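Local coordinates for protein putative cell surface hydrolase (Lactobacillus plantarum, PDB 3LP5) that is probably a cell-surface hydrolase of the alpha/beta-hydrolase superfamily, although its substrate and physiological role have not been established, at residues T25-G28 and K29-K33; H214-L217 and P218-K221; M236-K239 and V240-K243; Q242-A245 and Q246-Q249. One frame throughout, in Å; residues are numbered along the deposited sequence.

In the fold
The four contacts are local, along three helices on the periphery of an alpha/beta-hydrolase sheet. Contact 1 ends helix 17-30 at a sodium ion, and contact 2 begins helix 217-231, which packs against it; their centres are about 16 Å apart. Contact 3 starts helix 238-245 and contact 4 ends it, the two sharing Gln-242 and Lys-243 with centres about 9 Å apart. Both rest on helix 217-231, and contact 4 continues to the edge strand 201-206. The side chain of Met-236 in contact 3 is about 12 Å from the sodium. Contact 2 includes His-214, placed after the last strand, a position consistent with the catalytic histidine of this superfamily, although that role is not established here.

Contact 1 (T25-G28 and K29-K33); sequences TELG and KETPK. With NA (sodium ion), chain C.
The backbone from Thr-25 to Thr-31 closes the last turn of helix 17-30 with successive i to i+4 bonds, Lys-29 N to Thr-25 O at 3.1 Å and Glu-30 N to Glu-26 O at 2.8 Å, before Thr-31 leaves helical geometry. This helix C-terminus is a sodium site. Leu-27 O is gripped twice by Thr-31, by its N at 2.9 Å and by its OG1 at 2.8 Å, the two donors arriving from opposite faces of the carbonyl plane. With chi1 at 53°, OG1 sits between the backbone N and the carbonyl carbon, where it can give its proton to Leu-27 O and still offer oxygen to the metal. Beside it, Thr-31 CG2 meets Leu-27 CD1, and both side chains rest on Leu-232. At the outer surface Lys-29 runs back alongside Thr-25 and Glu-26; its CE touches Thr-25 CG2, and its NZ forms a long salt bridge of 3.6 Å with Glu-26 OE1. Around the sodium stand Gly-28 O, Thr-31 O, a water and Lys-33 O, while Thr-31 OG1 completes the five ligands at 2.3 Å from the ion.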
# COMPACT_ATOMS: atom_id res chain seq x y z
N THR A 25 -11.64 2.61 8.92
CA THR A 25 -12.98 2.92 9.43
C THR A 25 -13.77 3.78 8.45
O THR A 25 -14.94 3.51 8.15
CB THR A 25 -12.88 3.66 10.76
OG1 THR A 25 -12.09 2.87 11.61
CG2 THR A 25 -14.22 3.80 11.41
N GLU A 26 -13.14 4.84 7.99
CA GLU A 26 -13.82 5.75 7.10
C GLU A 26 -14.08 5.12 5.75
O GLU A 26 -15.15 5.28 5.21
CB GLU A 26 -13.03 7.04 6.99
CG GLU A 26 -13.61 8.10 7.95
CD GLU A 26 -13.62 7.69 9.45
OE1 GLU A 26 -14.74 7.64 10.07
OE2 GLU A 26 -12.49 7.45 10.03
N LEU A 27 -13.13 4.35 5.22
CA LEU A 27 -13.34 3.68 3.96
C LEU A 27 -14.61 2.78 4.06
O LEU A 27 -15.47 2.76 3.15
CB LEU A 27 -12.08 2.89 3.60
CG LEU A 27 -12.08 2.13 2.29
CD1 LEU A 27 -12.37 3.05 1.11
CD2 LEU A 27 -10.77 1.30 2.06
N GLY A 28 -14.75 2.07 5.18
CA GLY A 28 -15.95 1.21 5.41
C GLY A 28 -17.27 1.97 5.44
O GLY A 28 -18.24 1.59 4.78
N LYS A 29 -17.29 3.07 6.18
CA LYS A 29 -18.40 3.95 6.21
C LYS A 29 -18.70 4.64 4.88
O LYS A 29 -19.85 4.75 4.53
CB LYS A 29 -18.23 4.98 7.31
CG LYS A 29 -18.45 4.35 8.68
CD LYS A 29 -18.78 5.37 9.74
CE LYS A 29 -17.55 5.66 10.58
NZ LYS A 29 -17.88 6.74 11.58
N GLU A 30 -17.71 5.11 4.14
CA GLU A 30 -18.02 5.80 2.88
C GLU A 30 -18.40 4.85 1.73
O GLU A 30 -19.19 5.22 0.89
CB GLU A 30 -16.90 6.76 2.43
CG GLU A 30 -16.70 8.00 3.33
CD GLU A 30 -17.89 8.95 3.32
OE1 GLU A 30 -18.23 9.45 2.22
OE2 GLU A 30 -18.49 9.20 4.39
N THR A 31 -17.84 3.65 1.68
CA THR A 31 -18.24 2.70 0.64
C THR A 31 -19.69 2.19 0.85
O THR A 31 -20.04 1.72 1.93
CB THR A 31 -17.29 1.50 0.57
OG1 THR A 31 -17.17 0.92 1.88
CG2 THR A 31 -15.90 1.92 0.06
N PRO A 32 -20.55 2.31 -0.18
CA PRO A 32 -21.94 1.87 -0.08
C PRO A 32 -22.04 0.37 0.19
O PRO A 32 -22.87 -0.03 0.96
CB PRO A 32 -22.53 2.22 -1.46
CG PRO A 32 -21.61 3.27 -2.04
CD PRO A 32 -20.23 2.84 -1.52
N LYS A 33 -21.19 -0.42 -0.43
CA LYS A 33 -21.09 -1.85 -0.20
C LYS A 33 -20.53 -2.17 1.24
O LYS A 33 -19.64 -1.46 1.75
CB LYS A 33 -20.05 -2.34 -1.23
CG LYS A 33 -20.24 -3.70 -1.87
CD LYS A 33 -20.79 -3.53 -3.32
CE LYS A 33 -22.36 -3.32 -3.34
NZ LYS A 33 -22.95 -2.99 -4.71
NA NA C . -18.86 -0.04 3.18
O HOH W 1 -17.87 -1.71 4.52

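Contact 2 (H214-L217 and P218-K221); sequences HSDL and PQNK
Asp-216 meets Gln-219 as the N-cap of helix 217-231, the helix that follows the last strand of the alpha/beta-hydrolase sheet. The cap, with the packing of Ser-215 on Asn-220, is the compact part of the contact. Asp-216 CG lies between its own backbone N and carbonyl carbon (chi1 62°), which turns the carboxylate back over the first turn; OD1 accepts from Gln-219 N at 3.0 Å, met nearly along its C-O axis. The carbonyl of the same aspartate receives Asn-220 N at 3.1 Å, and Leu-217 O receives Lys-221 N, so the helical bonding starts directly behind the cap. Pro-218 suits this first turn because it has no N-H that would need an acceptor. On the inner side Ser-215 CB lies against the amide of Asn-220, 3.5 Å from its OD1. That OD1 also takes a weak hydrogen bond from Arg-19 of helix 17-30, and the Asn-220 side chain touches Ser-22 and Leu-23 there. The solvent side is looser. Leu-217 and Lys-221 are both exposed, and their side chains meet through a single methyl group. The lysine CG, CD and CE pass along that methyl in purely apolar contact, Lys-221 CE lying 3.7 Å from Leu-217 CD2.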
# COMPACT_ATOMS: atom_id res chain seq x y z
N HIS A 214 1.17 12.01 11.91
CA HIS A 214 -0.08 12.44 12.53
C HIS A 214 -1.06 12.95 11.48
O HIS A 214 -0.84 13.97 10.85
CB HIS A 214 0.21 13.55 13.55
CG HIS A 214 0.64 13.04 14.90
ND1 HIS A 214 1.10 11.75 15.11
CD2 HIS A 214 0.73 13.68 16.10
CE1 HIS A 214 1.42 11.62 16.39
NE2 HIS A 214 1.21 12.77 17.01
N SER A 215 -2.15 12.27 11.29
CA SER A 215 -3.10 12.65 10.26
C SER A 215 -3.99 13.80 10.73
O SER A 215 -3.94 14.21 11.89
CB SER A 215 -4.03 11.47 10.05
OG SER A 215 -4.58 11.09 11.36
N ASP A 216 -4.84 14.28 9.82
CA ASP A 216 -5.99 15.06 10.23
C ASP A 216 -7.18 14.78 9.36
O ASP A 216 -7.06 14.15 8.31
CB ASP A 216 -5.70 16.54 10.27
CG ASP A 216 -5.32 17.11 8.93
OD1 ASP A 216 -5.67 16.55 7.86
OD2 ASP A 216 -4.64 18.15 8.96
N LEU A 217 -8.34 15.23 9.80
CA LEU A 217 -9.58 14.92 9.11
C LEU A 217 -9.53 15.26 7.63
O LEU A 217 -9.82 14.40 6.83
CB LEU A 217 -10.79 15.63 9.75
CG LEU A 217 -12.07 14.77 9.93
CD1 LEU A 217 -12.88 15.27 11.07
CD2 LEU A 217 -12.96 14.73 8.70
N PRO A 218 -9.18 16.51 7.26
CA PRO A 218 -9.32 16.85 5.87
C PRO A 218 -8.45 15.97 4.98
O PRO A 218 -8.89 15.60 3.88
CB PRO A 218 -8.86 18.31 5.81
CG PRO A 218 -9.39 18.84 7.04
CD PRO A 218 -9.06 17.75 8.07
N GLN A 219 -7.23 15.65 5.42
CA GLN A 219 -6.40 14.77 4.61
C GLN A 219 -6.90 13.33 4.50
O GLN A 219 -6.76 12.72 3.43
CB GLN A 219 -4.86 14.90 4.88
CG GLN A 219 -4.38 14.50 6.24
CD GLN A 219 -3.00 15.07 6.64
OE1 GLN A 219 -2.78 16.29 6.72
NE2 GLN A 219 -2.10 14.18 6.97
N ASN A 220 -7.44 12.76 5.58
CA ASN A 220 -8.02 11.40 5.49
C ASN A 220 -9.24 11.31 4.55
O ASN A 220 -9.42 10.33 3.84
CB ASN A 220 -8.37 10.88 6.90
CG ASN A 220 -7.11 10.70 7.79
OD1 ASN A 220 -5.99 10.70 7.29
ND2 ASN A 220 -7.31 10.58 9.11
N LYS A 221 -10.08 12.32 4.56
CA LYS A 221 -11.22 12.33 3.61
C LYS A 221 -10.79 12.28 2.14
O LYS A 221 -11.39 11.56 1.37
CB LYS A 221 -12.14 13.55 3.82
CG LYS A 221 -12.94 13.45 5.15
CD LYS A 221 -14.24 14.34 5.11
CE LYS A 221 -13.98 15.83 5.37
NZ LYS A 221 -14.93 16.75 4.63

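Contact 3 (M236-K239 and V240-K243); sequences MPDK and VRQK
Arg-241 reaches back to Asp-238 because its CG is anti to the backbone N (chi1 172°) and the chain then bends at chi3 (42°), while the aspartate CG stands anti to its own carbonyl carbon, so that the two side chains run alongside each other in the same direction. The result is an i to i+3 salt bridge in the first turn of helix 238-245, with NH2 of Arg-241 2.8 Å from OD2 of Asp-238. The bond lies in the guanidinium plane but reaches the oxygen from above the carboxylate, the two flat groups being turned 80° apart. Within this pair NH2 alone bonds the carboxylate, so the bridge is monodentate. Asp-238 O lies over a face of the same guanidinium, offset toward its rim, and accepts Gln-242 N at 3.0 Å. Pro-237, at the N-cap position, opens the helix with its carbonyl, which takes Arg-241 N at 3.0 Å. One residue further on, Lys-239 lies alongside Gln-242, its CE 3.2 Å from Gln-242 OE1. The apolar side is formed by Met-236, folded at chi2 and chi3, whose CE meets Val-240 CG1 at 3.9 Å. This is the side turned to helix 217-231: Met-236 touches Ser-225, Arg-228 and Gln-229, Val-240 adds to the contact with Ser-225, and the charged pair remains at the surface.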
# COMPACT_ATOMS: atom_id res chain seq x y z
N MET A 236 -17.82 7.62 -9.01
CA MET A 236 -17.84 8.71 -7.99
C MET A 236 -18.75 9.83 -8.53
O MET A 236 -18.96 9.86 -9.75
CB MET A 236 -16.43 9.28 -7.77
CG MET A 236 -15.34 8.24 -7.38
SD MET A 236 -15.64 7.40 -5.83
CE MET A 236 -15.40 8.78 -4.70
N PRO A 237 -19.23 10.75 -7.66
CA PRO A 237 -19.99 11.91 -8.21
C PRO A 237 -19.07 12.75 -9.13
O PRO A 237 -17.83 12.77 -8.96
CB PRO A 237 -20.42 12.70 -6.96
CG PRO A 237 -20.34 11.71 -5.81
CD PRO A 237 -19.23 10.74 -6.19
N ASP A 238 -19.66 13.37 -10.15
CA ASP A 238 -18.85 13.99 -11.23
C ASP A 238 -17.84 15.04 -10.74
O ASP A 238 -16.71 15.12 -11.25
CB ASP A 238 -19.75 14.59 -12.35
CG ASP A 238 -20.48 13.53 -13.19
OD1 ASP A 238 -21.68 13.70 -13.48
OD2 ASP A 238 -19.85 12.50 -13.56
N LYS A 239 -18.26 15.83 -9.75
CA LYS A 239 -17.44 16.92 -9.24
C LYS A 239 -16.31 16.36 -8.37
O LYS A 239 -15.22 16.91 -8.31
CB LYS A 239 -18.27 17.91 -8.41
CG LYS A 239 -19.21 18.85 -9.23
CD LYS A 239 -18.54 19.46 -10.45
CE LYS A 239 -19.14 18.93 -11.78
NZ LYS A 239 -20.59 19.29 -11.98
N VAL A 240 -16.60 15.28 -7.67
CA VAL A 240 -15.56 14.60 -6.88
C VAL A 240 -14.47 13.97 -7.79
O VAL A 240 -13.27 14.15 -7.55
CB VAL A 240 -16.22 13.60 -5.92
CG1 VAL A 240 -15.20 12.67 -5.22
CG2 VAL A 240 -17.01 14.41 -4.89
N ARG A 241 -14.91 13.30 -8.84
CA ARG A 241 -14.02 12.66 -9.79
C ARG A 241 -13.14 13.70 -10.42
O ARG A 241 -11.94 13.53 -10.49
CB ARG A 241 -14.80 11.94 -10.90
CG ARG A 241 -13.88 11.42 -12.03
CD ARG A 241 -14.62 10.65 -13.11
NE ARG A 241 -15.88 11.30 -13.48
CZ ARG A 241 -16.03 12.23 -14.44
NH1 ARG A 241 -14.99 12.65 -15.18
NH2 ARG A 241 -17.24 12.74 -14.66
N GLN A 242 -13.75 14.80 -10.86
CA GLN A 242 -12.99 15.85 -11.58
C GLN A 242 -11.93 16.49 -10.68
O GLN A 242 -10.81 16.67 -11.12
CB GLN A 242 -13.95 16.88 -12.21
CG GLN A 242 -14.72 16.19 -13.35
CD GLN A 242 -15.90 17.00 -13.93
OE1 GLN A 242 -16.54 17.79 -13.25
NE2 GLN A 242 -16.17 16.76 -15.21
N LYS A 243 -12.30 16.76 -9.43
CA LYS A 243 -11.42 17.34 -8.45
C LYS A 243 -10.27 16.37 -8.10
O LYS A 243 -9.13 16.82 -7.93
CB LYS A 243 -12.25 17.71 -7.20
CG LYS A 243 -11.46 18.24 -5.97
CD LYS A 243 -12.38 19.01 -4.98
CE LYS A 243 -13.22 18.10 -4.02
NZ LYS A 243 -13.38 18.71 -2.63

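Contact 4 (Q242-A245 and Q246-Q249); sequences QKNA and QRVQ
Arg-247 folds back over Lys-243 and Asn-244, its side chain running outward from the backbone. CB lies 3.1 Å from Asn-244 O, the oxygen that also accepts the arginine's own N. CG passes beside the carbonyl oxygens of Lys-243 and Asn-244, and the extended chain (chi2 180°, chi3 -157°) carries CD past Asn-244 OD1. NE donates to that OD1 at 3.2 Å, with the N-H nearly straight at 169° and the oxygen in the guanidinium plane. CZ follows past the same OD1, while Lys-243 O lies over one face of the guanidinium. Asn-244 ND2 in turn donates to Ser-225 OG and Gln-229 OE1 of helix 217-231, fixing the amide. Here helix 238-245 ends and a type I beta turn from Ala-245 to Val-248 carries the chain off, closed by Val-248 N to Ala-245 O at 3.3 Å. At the tip, Arg-247 NH2 lies 3.7 Å from Lys-243 CG. Arg-247 NH2 also donates to a water at 3.0 Å, which gives a proton to Asn-244 OD1 at 2.7 Å. Lys-243 NZ stands 4.2 Å from Arg-247 NH2, like charges that the water and amide oxygen may partly offset. The Arg-247 backbone bonds to Thr-206, and Val-248 packs on Thr-203, Ile-205 and Tyr-230.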
# COMPACT_ATOMS: atom_id res chain seq x y z
N GLN A 242 -13.75 14.80 -10.86
CA GLN A 242 -12.99 15.85 -11.58
C GLN A 242 -11.93 16.49 -10.68
O GLN A 242 -10.81 16.67 -11.12
CB GLN A 242 -13.95 16.88 -12.21
CG GLN A 242 -14.72 16.19 -13.35
CD GLN A 242 -15.90 17.00 -13.93
OE1 GLN A 242 -16.54 17.79 -13.25
NE2 GLN A 242 -16.17 16.76 -15.21
N LYS A 243 -12.30 16.76 -9.43
CA LYS A 243 -11.42 17.34 -8.45
C LYS A 243 -10.27 16.37 -8.10
O LYS A 243 -9.13 16.82 -7.93
CB LYS A 243 -12.25 17.71 -7.20
CG LYS A 243 -11.46 18.24 -5.97
CD LYS A 243 -12.38 19.01 -4.98
CE LYS A 243 -13.22 18.10 -4.02
NZ LYS A 243 -13.38 18.71 -2.63
N ASN A 244 -10.56 15.08 -7.94
CA ASN A 244 -9.49 14.09 -7.63
C ASN A 244 -8.53 13.98 -8.80
O ASN A 244 -7.29 13.95 -8.61
CB ASN A 244 -10.08 12.72 -7.28
CG ASN A 244 -10.59 12.63 -5.84
OD1 ASN A 244 -10.27 13.45 -5.01
ND2 ASN A 244 -11.38 11.60 -5.55
N ALA A 245 -9.11 13.99 -10.02
CA ALA A 245 -8.34 14.02 -11.29
C ALA A 245 -7.31 15.15 -11.30
O ALA A 245 -6.19 14.97 -11.79
CB ALA A 245 -9.29 14.15 -12.54
N GLN A 246 -7.64 16.27 -10.70
CA GLN A 246 -6.75 17.41 -10.72
C GLN A 246 -5.67 17.32 -9.66
O GLN A 246 -4.73 18.14 -9.71
CB GLN A 246 -7.52 18.71 -10.55
CG GLN A 246 -8.43 19.08 -11.70
CD GLN A 246 -9.27 20.29 -11.31
OE1 GLN A 246 -9.78 20.37 -10.18
NE2 GLN A 246 -9.36 21.27 -12.22
N ARG A 247 -5.78 16.35 -8.75
CA ARG A 247 -4.69 16.01 -7.82
C ARG A 247 -3.54 15.19 -8.46
O ARG A 247 -2.42 15.13 -7.91
CB ARG A 247 -5.23 15.22 -6.63
CG ARG A 247 -6.26 15.98 -5.81
CD ARG A 247 -6.75 15.10 -4.63
NE ARG A 247 -8.07 15.54 -4.16
CZ ARG A 247 -8.30 16.67 -3.48
NH1 ARG A 247 -7.32 17.53 -3.18
NH2 ARG A 247 -9.54 16.96 -3.12
N VAL A 248 -3.80 14.55 -9.58
CA VAL A 248 -2.74 13.82 -10.34
C VAL A 248 -1.66 14.79 -10.86
O VAL A 248 -2.00 15.86 -11.43
CB VAL A 248 -3.39 13.08 -11.49
CG1 VAL A 248 -2.35 12.49 -12.51
CG2 VAL A 248 -4.34 12.03 -10.95
N GLN A 249 -0.39 14.45 -10.63
CA GLN A 249 0.76 15.34 -10.90
C GLN A 249 1.45 15.01 -12.24
O GLN A 249 2.34 15.77 -12.70
CB GLN A 249 1.84 15.15 -9.83
CG GLN A 249 1.48 15.63 -8.45
CD GLN A 249 1.15 17.09 -8.45
OE1 GLN A 249 2.04 17.94 -8.28
NE2 GLN A 249 -0.10 17.40 -8.70
O HOH W 2 -11.66 14.85 -3.18
O HOH W 3 -4.10 16.82 -13.43